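Local coordinates for alpha-glucosidase ([Eubacterium] rectale, PDB 6PNR), which probably hydrolyses alpha-sulfoquinovosides as a family 31 glycoside hydrolase, and is captured here with a sulfonate-bearing aza-sugar inhibitor in its pocket, at residues 369-374 / 417-422; 422-427 / 436-441; 618-623 / 629-634. All coordinates share one frame; numbering follows the deposited sequence.

Contact 1: 369-374 / 417-422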
loop_
_atom_site.group_PDB
_atom_site.type_symbol
_atom_site.label_atom_id
_atom_site.label_comp_id
_atom_site.label_asym_id
_atom_site.label_seq_id
_atom_site.Cartn_x
_atom_site.Cartn_y
_atom_site.Cartn_z
ATOM N N GLU A 369 15.559 31.201 -21.930
ATOM C CA GLU A 369 16.547 31.584 -22.937
ATOM C C GLU A 369 17.971 31.410 -22.418
ATOM O O GLU A 369 18.862 30.973 -23.156
ATOM C CB GLU A 369 16.312 33.034 -23.373
ATOM C CG GLU A 369 15.041 33.214 -24.166
ATOM C CD GLU A 369 15.097 32.463 -25.479
ATOM O OE1 GLU A 369 16.156 32.522 -26.139
ATOM O OE2 GLU A 369 14.099 31.802 -25.839
ATOM N N TRP A 370 18.202 31.744 -21.150
ATOM C CA TRP A 370 19.521 31.543 -20.560
ATOM C C TRP A 370 19.941 30.079 -20.646
ATOM O O TRP A 370 21.076 29.771 -21.026
ATOM C CB TRP A 370 19.506 32.022 -19.108
ATOM C CG TRP A 370 20.763 31.781 -18.313
ATOM C CD1 TRP A 370 21.943 32.458 -18.418
ATOM C CD2 TRP A 370 20.940 30.831 -17.246
ATOM N NE1 TRP A 370 22.851 31.977 -17.497
ATOM C CE2 TRP A 370 22.258 30.981 -16.766
ATOM C CE3 TRP A 370 20.113 29.867 -16.657
ATOM C CZ2 TRP A 370 22.770 30.200 -15.723
ATOM C CZ3 TRP A 370 20.625 29.091 -15.614
ATOM C CH2 TRP A 370 21.940 29.266 -15.161
ATOM N N PHE A 371 19.036 29.157 -20.312
ATOM C CA PHE A 371 19.435 27.753 -20.319
ATOM C C PHE A 371 19.615 27.250 -21.742
ATOM O O PHE A 371 20.537 26.471 -22.023
ATOM C CB PHE A 371 18.430 26.890 -19.548
ATOM C CG PHE A 371 19.055 25.649 -18.945
ATOM C CD1 PHE A 371 19.135 24.478 -19.668
ATOM C CD2 PHE A 371 19.621 25.683 -17.684
ATOM C CE1 PHE A 371 19.737 23.343 -19.127
ATOM C CE2 PHE A 371 20.226 24.554 -17.135
ATOM C CZ PHE A 371 20.285 23.388 -17.860
ATOM N N LYS A 372 18.764 27.714 -22.657
ATOM C CA LYS A 372 18.979 27.451 -24.068
ATOM C C LYS A 372 20.370 27.908 -24.499
ATOM O O LYS A 372 21.074 27.187 -25.216
ATOM C CB LYS A 372 17.882 28.147 -24.887
ATOM C CG LYS A 372 17.836 27.738 -26.342
ATOM C CD LYS A 372 16.975 28.687 -27.177
ATOM C CE LYS A 372 15.602 28.921 -26.576
ATOM N NZ LYS A 372 14.779 29.770 -27.508
ATOM N N ASP A 373 20.797 29.091 -24.046
ATOM C CA ASP A 373 22.121 29.585 -24.428
ATOM C C ASP A 373 23.239 28.751 -23.806
ATOM O O ASP A 373 24.315 28.622 -24.404
ATOM C CB ASP A 373 22.278 31.056 -24.031
ATOM C CG ASP A 373 21.505 32.006 -24.951
ATOM O OD1 ASP A 373 21.095 31.597 -26.058
ATOM O OD2 ASP A 373 21.315 33.174 -24.561
ATOM N N ILE A 374 23.007 28.195 -22.614
ATOM C CA ILE A 374 23.965 27.272 -21.994
ATOM C C ILE A 374 24.194 26.052 -22.886
ATOM O O ILE A 374 25.331 25.591 -23.055
ATOM C CB ILE A 374 23.472 26.864 -20.589
ATOM C CG1 ILE A 374 23.620 28.031 -19.609
ATOM C CG2 ILE A 374 24.210 25.620 -20.071
ATOM C CD1 ILE A 374 23.061 27.745 -18.242
ATOM N N VAL A 417 7.871 18.749 -20.707
ATOM C CA VAL A 417 7.686 19.326 -22.039
ATOM C C VAL A 417 8.365 20.690 -22.143
ATOM O O VAL A 417 8.918 21.034 -23.197
ATOM C CB VAL A 417 6.188 19.404 -22.383
ATOM C CG1 VAL A 417 5.985 20.011 -23.781
ATOM C CG2 VAL A 417 5.601 18.023 -22.343
ATOM N N LEU A 418 8.333 21.491 -21.066
ATOM C CA LEU A 418 9.116 22.730 -21.065
ATOM C C LEU A 418 10.591 22.439 -21.299
ATOM O O LEU A 418 11.261 23.130 -22.079
ATOM C CB LEU A 418 8.935 23.485 -19.743
ATOM C CG LEU A 418 7.563 24.127 -19.551
ATOM C CD1 LEU A 418 7.394 24.660 -18.127
ATOM C CD2 LEU A 418 7.367 25.234 -20.574
ATOM N N TRP A 419 11.110 21.409 -20.632
ATOM C CA TRP A 419 12.509 21.036 -20.789
ATOM C C TRP A 419 12.779 20.513 -22.201
ATOM O O TRP A 419 13.793 20.862 -22.821
ATOM C CB TRP A 419 12.845 20.018 -19.690
ATOM C CG TRP A 419 14.181 19.342 -19.728
ATOM C CD1 TRP A 419 14.421 18.016 -19.487
ATOM C CD2 TRP A 419 15.462 19.941 -19.966
ATOM N NE1 TRP A 419 15.766 17.748 -19.586
ATOM C CE2 TRP A 419 16.427 18.910 -19.879
ATOM C CE3 TRP A 419 15.890 21.241 -20.238
ATOM C CZ2 TRP A 419 17.783 19.142 -20.074
ATOM C CZ3 TRP A 419 17.248 21.465 -20.432
ATOM C CH2 TRP A 419 18.175 20.420 -20.348
ATOM N N ALA A 420 11.868 19.692 -22.736
ATOM C CA ALA A 420 11.973 19.248 -24.122
ATOM C C ALA A 420 12.043 20.436 -25.067
ATOM O O ALA A 420 12.887 20.481 -25.976
ATOM C CB ALA A 420 10.780 18.360 -24.476
ATOM N N LYS A 421 11.159 21.414 -24.852
ATOM C CA LYS A 421 11.119 22.620 -25.679
ATOM C C LYS A 421 12.431 23.395 -25.602
ATOM O O LYS A 421 12.896 23.953 -26.601
ATOM C CB LYS A 421 9.959 23.498 -25.222
ATOM C CG LYS A 421 9.537 24.572 -26.197
ATOM C CD LYS A 421 8.271 25.261 -25.697
ATOM C CE LYS A 421 7.602 26.050 -26.812
ATOM N NZ LYS A 421 6.304 26.630 -26.353
ATOM N N CYS A 422 13.026 23.463 -24.416
ATOM C CA CYS A 422 14.322 24.117 -24.271
ATOM C C CYS A 422 15.358 23.496 -25.199
ATOM O O CYS A 422 16.074 24.205 -25.913
ATOM C CB CYS A 422 14.778 24.030 -22.819
ATOM S SG CYS A 422 16.202 25.062 -22.481
#

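Contact 2: 422-427 / 436-441. With 9VH ([(3~{S},4~{R},5~{R})-4,5-bis(oxidanyl)piperidin-3-yl]methanesulfonic acid), chain C.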
loop_
_atom_site.group_PDB
_atom_site.type_symbol
_atom_site.label_atom_id
_atom_site.label_comp_id
_atom_site.label_asym_id
_atom_site.label_seq_id
_atom_site.Cartn_x
_atom_site.Cartn_y
_atom_site.Cartn_z
ATOM N N CYS A 422 13.026 23.463 -24.416
ATOM C CA CYS A 422 14.322 24.117 -24.271
ATOM C C CYS A 422 15.358 23.496 -25.199
ATOM O O CYS A 422 16.074 24.205 -25.913
ATOM C CB CYS A 422 14.778 24.030 -22.819
ATOM S SG CYS A 422 16.202 25.062 -22.481
ATOM N N ASN A 423 15.446 22.162 -25.199
ATOM C CA ASN A 423 16.406 21.464 -26.047
ATOM C C ASN A 423 16.060 21.626 -27.515
ATOM O O ASN A 423 16.946 21.832 -28.351
ATOM C CB ASN A 423 16.452 19.982 -25.682
ATOM C CG ASN A 423 17.212 19.734 -24.386
ATOM O OD1 ASN A 423 18.432 19.551 -24.391
ATOM N ND2 ASN A 423 16.499 19.765 -23.276
ATOM N N TYR A 424 14.774 21.533 -27.840
ATOM C CA TYR A 424 14.347 21.632 -29.226
ATOM C C TYR A 424 14.724 22.988 -29.812
ATOM O O TYR A 424 15.254 23.074 -30.924
ATOM C CB TYR A 424 12.832 21.389 -29.308
ATOM C CG TYR A 424 12.253 21.490 -30.709
ATOM C CD1 TYR A 424 12.266 20.401 -31.568
ATOM C CD2 TYR A 424 11.665 22.668 -31.161
ATOM C CE1 TYR A 424 11.726 20.485 -32.848
ATOM C CE2 TYR A 424 11.121 22.756 -32.446
ATOM C CZ TYR A 424 11.160 21.663 -33.278
ATOM O OH TYR A 424 10.625 21.733 -34.551
ATOM N N GLU A 425 14.486 24.060 -29.060
ATOM C CA GLU A 425 14.758 25.388 -29.595
ATOM C C GLU A 425 16.256 25.645 -29.709
ATOM O O GLU A 425 16.716 26.213 -30.711
ATOM C CB GLU A 425 14.043 26.440 -28.744
ATOM C CG GLU A 425 12.522 26.332 -28.949
ATOM C CD GLU A 425 11.699 27.420 -28.268
ATOM O OE1 GLU A 425 12.260 28.298 -27.571
ATOM O OE2 GLU A 425 10.462 27.387 -28.441
ATOM N N ALA A 426 17.047 25.180 -28.735
ATOM C CA ALA A 426 18.503 25.258 -28.874
ATOM C C ALA A 426 18.969 24.618 -30.178
ATOM O O ALA A 426 19.772 25.202 -30.922
ATOM C CB ALA A 426 19.197 24.597 -27.676
ATOM N N VAL A 427 18.459 23.422 -30.480
ATOM C CA VAL A 427 18.882 22.716 -31.683
ATOM C C VAL A 427 18.336 23.406 -32.926
ATOM O O VAL A 427 19.061 23.622 -33.903
ATOM C CB VAL A 427 18.456 21.240 -31.618
ATOM C CG1 VAL A 427 18.679 20.561 -32.942
ATOM C CG2 VAL A 427 19.242 20.527 -30.515
ATOM N N VAL A 436 21.736 16.813 -35.126
ATOM C CA VAL A 436 22.117 16.443 -33.767
ATOM C C VAL A 436 20.887 15.850 -33.109
ATOM O O VAL A 436 19.753 16.153 -33.490
ATOM C CB VAL A 436 22.653 17.630 -32.940
ATOM C CG1 VAL A 436 23.733 18.390 -33.690
ATOM C CG2 VAL A 436 21.529 18.535 -32.538
ATOM N N VAL A 437 21.100 14.990 -32.124
ATOM C CA VAL A 437 19.964 14.325 -31.497
ATOM C C VAL A 437 20.166 14.286 -29.991
ATOM O O VAL A 437 21.257 13.955 -29.512
ATOM C CB VAL A 437 19.749 12.906 -32.071
ATOM C CG1 VAL A 437 21.018 12.062 -31.973
ATOM C CG2 VAL A 437 18.561 12.228 -31.385
ATOM N N TYR A 438 19.123 14.644 -29.243
ATOM C CA TYR A 438 19.125 14.464 -27.800
ATOM C C TYR A 438 18.070 13.423 -27.454
ATOM O O TYR A 438 17.116 13.208 -28.206
ATOM C CB TYR A 438 18.873 15.783 -27.038
ATOM C CG TYR A 438 17.666 16.538 -27.550
ATOM C CD1 TYR A 438 17.776 17.413 -28.622
ATOM C CD2 TYR A 438 16.414 16.357 -26.974
ATOM C CE1 TYR A 438 16.664 18.093 -29.115
ATOM C CE2 TYR A 438 15.290 17.020 -27.464
ATOM C CZ TYR A 438 15.425 17.890 -28.533
ATOM O OH TYR A 438 14.321 18.550 -29.027
ATOM N N PHE A 439 18.255 12.739 -26.339
ATOM C CA PHE A 439 17.270 11.736 -25.957
ATOM C C PHE A 439 16.810 11.981 -24.533
ATOM O O PHE A 439 17.618 12.295 -23.655
ATOM C CB PHE A 439 17.802 10.292 -26.148
ATOM C CG PHE A 439 19.275 10.120 -25.855
ATOM C CD1 PHE A 439 20.238 10.474 -26.793
ATOM C CD2 PHE A 439 19.692 9.552 -24.650
ATOM C CE1 PHE A 439 21.589 10.290 -26.526
ATOM C CE2 PHE A 439 21.046 9.368 -24.374
ATOM C CZ PHE A 439 21.987 9.732 -25.294
ATOM N N MET A 440 15.500 11.864 -24.323
ATOM C CA MET A 440 14.861 12.158 -23.050
ATOM C C MET A 440 14.149 10.923 -22.512
ATOM O O MET A 440 13.661 10.082 -23.273
ATOM C CB MET A 440 13.858 13.304 -23.204
ATOM C CG MET A 440 14.411 14.508 -23.969
ATOM S SD MET A 440 13.244 15.872 -23.982
ATOM C CE MET A 440 13.148 16.287 -22.240
ATOM N N ARG A 441 14.091 10.816 -21.187
ATOM C CA ARG A 441 13.299 9.772 -20.553
ATOM C C ARG A 441 11.963 10.283 -20.019
ATOM O O ARG A 441 11.014 9.507 -19.924
ATOM C CB ARG A 441 14.088 9.130 -19.399
ATOM C CG ARG A 441 14.350 10.068 -18.227
ATOM C CD ARG A 441 15.104 9.386 -17.065
ATOM N NE ARG A 441 15.001 10.170 -15.836
ATOM C CZ ARG A 441 15.584 9.850 -14.678
ATOM N NH1 ARG A 441 16.316 8.746 -14.571
ATOM N NH2 ARG A 441 15.417 10.628 -13.617
HETATM O O1 9VH C . 23.903 9.792 -11.844
HETATM S S1 9VH C . 23.377 10.973 -12.506
HETATM O O2 9VH C . 22.091 11.324 -11.954
HETATM O O3 9VH C . 24.342 12.044 -12.513
HETATM C C1 9VH C . 23.133 10.473 -14.188
HETATM C C2 9VH C . 22.063 9.391 -14.384
HETATM C C3 9VH C . 20.699 10.041 -14.218
HETATM N N1 9VH C . 19.530 9.273 -14.646
HETATM C C4 9VH C . 19.683 8.737 -15.999
HETATM C C5 9VH C . 20.951 7.905 -16.091
HETATM O O4 9VH C . 21.055 7.398 -17.420
HETATM C C6 9VH C . 22.168 8.763 -15.773
HETATM O O5 9VH C . 23.362 7.992 -15.871
#

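Contact 3: 618-623 / 629-634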
loop_
_atom_site.group_PDB
_atom_site.type_symbol
_atom_site.label_atom_id
_atom_site.label_comp_id
_atom_site.label_asym_id
_atom_site.label_seq_id
_atom_site.Cartn_x
_atom_site.Cartn_y
_atom_site.Cartn_z
ATOM N N GLN A 618 -1.276 -14.261 -38.960
ATOM C CA GLN A 618 -1.437 -14.929 -40.251
ATOM C C GLN A 618 -0.795 -14.136 -41.381
ATOM O O GLN A 618 -1.298 -13.074 -41.763
ATOM C CB GLN A 618 -2.922 -15.154 -40.572
ATOM C CG GLN A 618 -3.628 -16.127 -39.646
ATOM C CD GLN A 618 -3.146 -17.560 -39.817
ATOM O OE1 GLN A 618 -3.002 -18.052 -40.943
ATOM N NE2 GLN A 618 -2.889 -18.236 -38.697
ATOM N N ASP A 619 0.293 -14.656 -41.935
ATOM C CA ASP A 619 1.039 -13.988 -42.997
ATOM C C ASP A 619 2.135 -14.949 -43.426
ATOM O O ASP A 619 2.323 -16.006 -42.816
ATOM C CB ASP A 619 1.614 -12.649 -42.527
ATOM C CG ASP A 619 1.753 -11.646 -43.649
ATOM O OD1 ASP A 619 1.960 -12.072 -44.802
ATOM O OD2 ASP A 619 1.650 -10.432 -43.373
ATOM N N GLU A 620 2.867 -14.576 -44.472
ATOM C CA GLU A 620 3.986 -15.380 -44.959
ATOM C C GLU A 620 5.272 -14.881 -44.309
ATOM O O GLU A 620 5.814 -13.847 -44.701
ATOM C CB GLU A 620 4.063 -15.316 -46.479
ATOM C CG GLU A 620 2.917 -16.037 -47.132
ATOM C CD GLU A 620 2.889 -17.497 -46.734
ATOM O OE1 GLU A 620 3.733 -18.265 -47.253
ATOM O OE2 GLU A 620 2.044 -17.870 -45.882
ATOM N N TRP A 621 5.781 -15.639 -43.337
ATOM C CA TRP A 621 6.909 -15.220 -42.518
ATOM C C TRP A 621 8.128 -16.089 -42.783
ATOM O O TRP A 621 8.012 -17.285 -43.067
ATOM C CB TRP A 621 6.575 -15.293 -41.029
ATOM C CG TRP A 621 5.503 -14.373 -40.554
ATOM C CD1 TRP A 621 4.221 -14.714 -40.217
ATOM C CD2 TRP A 621 5.619 -12.963 -40.310
ATOM N NE1 TRP A 621 3.533 -13.604 -39.794
ATOM C CE2 TRP A 621 4.368 -12.517 -39.837
ATOM C CE3 TRP A 621 6.661 -12.036 -40.443
ATOM C CZ2 TRP A 621 4.121 -11.175 -39.507
ATOM C CZ3 TRP A 621 6.409 -10.699 -40.128
ATOM C CH2 TRP A 621 5.154 -10.286 -39.655
ATOM N N VAL A 622 9.302 -15.472 -42.678
ATOM C CA VAL A 622 10.586 -16.153 -42.802
ATOM C C VAL A 622 11.389 -15.868 -41.539
ATOM O O VAL A 622 11.649 -14.703 -41.223
ATOM C CB VAL A 622 11.373 -15.694 -44.041
ATOM C CG1 VAL A 622 12.678 -16.489 -44.149
ATOM C CG2 VAL A 622 10.528 -15.837 -45.321
ATOM N N HIS A 623 11.779 -16.922 -40.822
ATOM C CA HIS A 623 12.673 -16.768 -39.676
ATOM C C HIS A 623 14.034 -16.264 -40.144
ATOM O O HIS A 623 14.642 -16.841 -41.052
ATOM C CB HIS A 623 12.818 -18.094 -38.935
ATOM C CG HIS A 623 13.651 -18.008 -37.697
ATOM N ND1 HIS A 623 14.843 -18.682 -37.555
ATOM C CD2 HIS A 623 13.461 -17.332 -36.538
ATOM C CE1 HIS A 623 15.354 -18.426 -36.363
ATOM N NE2 HIS A 623 14.535 -17.608 -35.725
ATOM N N GLU A 629 10.136 -21.035 -43.203
ATOM C CA GLU A 629 8.902 -20.310 -43.461
ATOM C C GLU A 629 7.818 -20.704 -42.466
ATOM O O GLU A 629 7.707 -21.868 -42.073
ATOM C CB GLU A 629 8.408 -20.567 -44.886
ATOM C CG GLU A 629 9.450 -20.278 -45.941
ATOM C CD GLU A 629 8.855 -20.185 -47.324
ATOM O OE1 GLU A 629 7.643 -20.461 -47.477
ATOM O OE2 GLU A 629 9.601 -19.825 -48.258
ATOM N N TYR A 630 7.019 -19.723 -42.066
ATOM C CA TYR A 630 5.903 -19.943 -41.164
ATOM C C TYR A 630 4.723 -19.134 -41.668
ATOM O O TYR A 630 4.896 -18.071 -42.264
ATOM C CB TYR A 630 6.234 -19.532 -39.724
ATOM C CG TYR A 630 7.396 -20.279 -39.116
ATOM C CD1 TYR A 630 7.191 -21.456 -38.420
ATOM C CD2 TYR A 630 8.695 -19.800 -39.229
ATOM C CE1 TYR A 630 8.239 -22.141 -37.848
ATOM C CE2 TYR A 630 9.757 -20.482 -38.665
ATOM C CZ TYR A 630 9.518 -21.652 -37.971
ATOM O OH TYR A 630 10.549 -22.349 -37.394
ATOM N N HIS A 631 3.519 -19.633 -41.414
ATOM C CA HIS A 631 2.328 -19.033 -41.988
ATOM C C HIS A 631 1.368 -18.468 -40.952
ATOM O O HIS A 631 0.282 -18.016 -41.323
ATOM C CB HIS A 631 1.611 -20.060 -42.877
ATOM C CG HIS A 631 2.530 -20.761 -43.833
ATOM N ND1 HIS A 631 2.847 -20.252 -45.074
ATOM C CD2 HIS A 631 3.218 -21.924 -43.718
ATOM C CE1 HIS A 631 3.685 -21.072 -45.685
ATOM N NE2 HIS A 631 3.926 -22.095 -44.884
ATOM N N GLY A 632 1.735 -18.462 -39.674
ATOM C CA GLY A 632 0.875 -17.918 -38.638
ATOM C C GLY A 632 0.626 -18.914 -37.524
ATOM O O GLY A 632 0.641 -20.129 -37.731
ATOM N N GLY A 633 0.391 -18.389 -36.323
ATOM C CA GLY A 633 0.078 -19.186 -35.149
ATOM C C GLY A 633 1.238 -19.238 -34.167
ATOM O O GLY A 633 2.261 -18.566 -34.323
ATOM N N GLU A 634 1.059 -20.058 -33.135
ATOM C CA GLU A 634 2.093 -20.239 -32.123
ATOM C C GLU A 634 3.174 -21.188 -32.638
ATOM O O GLU A 634 2.871 -22.280 -33.133
ATOM C CB GLU A 634 1.481 -20.769 -30.823
ATOM C CG GLU A 634 2.448 -20.766 -29.631
ATOM C CD GLU A 634 1.772 -21.117 -28.303
ATOM O OE1 GLU A 634 0.560 -21.452 -28.311
ATOM O OE2 GLU A 634 2.460 -21.053 -27.253
#

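Contact 1: 369-374 / 417-422
With chi1 at -152° in F371 and 173° in W419, both rings swing trans to their own main-chain nitrogens, and they meet in the gap between helices 365-380 and 408-429. F371 CE1 comes to 3.4 Å from W419 CZ3 and nearly as close to CH2, the two rings meeting at CE1 and the CZ3-CH2 bond. This is an oblique aromatic pair, the planes at 76° and the centroids 5.5 Å apart.

C422 fills the place beside it. Its SG sits at the edge of the F371 ring, near the ring plane and 4.1 Å from CD1, a sulfur-aromatic contact. The same sulfur reaches the backbone of the facing helix, 3.7 Å from K372 N; here the two segments have their nearest CA atoms, those of K372 and C422, 5.7 Å apart.

Around the contact, F371 also meets W291, and W419 NE1 makes a weak hydrogen bond to D390 O, a pocket residue. K372 bends at chi3 and carries NZ to E369 OE2 at 2.7 Å, with E425 and E429 of helix 408-429 as further salt-bridge partners. No hydrogen bond crosses between the two segments; apolar and sulfur packing joins them, while the three carboxylates round K372 would be expected to stabilise its positive charge.

Contact 2: 422-427 / 436-441
N423 sets its CB over one face of the Y438 ring, 3.6 Å from the centroid and 12° off the normal, a CH-pi contact at the heart of the tight part. Chi1 of Y438, at 50°, puts CG in the crowded position between backbone N and carbonyl carbon, and from there the ring reaches across to helix 408-429. V427 CG2 touches it obliquely, 3.8 Å from CE1. The hydroxyl is wedged against the backbone of Y424, with OH 3.1 Å from Y424 CA, and lies in the plane of the Y424 ring at its edge; its hydrogen bond goes to Y450 O. Replacing Y438 by an alanine would probably open a gap between N423, Y424 and V427 and leave the Y450 carbonyl without this partner. Ahead of Y438, V427 and V436 lie alongside, their branches running in opposite senses, with V427 CG1 3.5 Å from V436 CG2. The amide of N423 is gripped elsewhere, by W387 NE1 at OD1 and by W419 O at ND2.

Beyond Y438 the contact slackens. M440 makes no close contact with 422-427 and packs instead on W419 and A420. The side chain of R441 takes no part in the helix packing: its extended chain brings NH1 to 3.3 Å from N1 of the inhibitor, while NE is salt-bridged to E393.

Helix 408-429 runs antiparallel to strand 437-439 and links it to the neighbouring parallel strand 386-389, a right-handed beta-alpha-beta crossover of the TIM barrel, with the ligand pocket at the C-terminal end of the strand.

Contact 3: 618-623 / 629-634
The imidazole of H631 receives the carboxylate of E620 at its edge, and the ring of Y630 has H623 CB at its own edge, 3.9 Å from CE2. The second pair belongs to the beta hairpin of strands 621-623 and 629-630; the first lies just beyond its paired residues. The carboxylate and imidazole planes are 27° apart, and H631 ND1 donates to the syn lone pair of E620 OE2 over 2.6 Å, nearly straight at 171°. E620 CB points away from the other segment; the bend at chi2 (-59°) folds the carboxylate back to the histidine. E620 OE1 lies 4.5 Å from E629 OE1, whose carboxylate is paired with K650; the E620 carboxylate would tend to favour a protonated H631.

Between the strands W621 and Y630 form an antiparallel hydrogen-bonded pair, W621 N to Y630 O and Y630 N to W621 O both 2.8 Å. Their side chains share one face of the sheet and pack on L616 and F647, while V622 and E629 point to the other.

Beyond this pair regular pairing ends although the chains stay close, and the D619 N to H631 O bond is weak at 3.4 Å. At the backbone angles of G632 a CB would clash with the carbonyl oxygen of H631. E620 N donates to D619 OD1 at 2.7 Å, D619 OD2 is hydrogen-bonded to Y580 OH, and H631 CA approaches D619 O to 3.1 Å.

In the fold
Contacts 1 and 2 are buried neighbours in the barrel domain, their centres about 9 Å apart. They share C422 and helix 408-429: contact 1 joins it to another helix, contact 2 to a barrel strand. The salt bridge of K372 with E425 ties the two, as does M440 packing on W419 and A420. Neither has a hydrogen bond between its own segments; shape and apolar surface do the work. Contact 3 lies at the surface of the C-terminal domain, its centre about 48 Å from that of contact 1 and 40 Å from that of contact 2. Here main-chain hydrogen bonds join the strands, and a histidine-carboxylate pair links the loop residues beside them. Contact 2 alone includes a ligand-pocket residue.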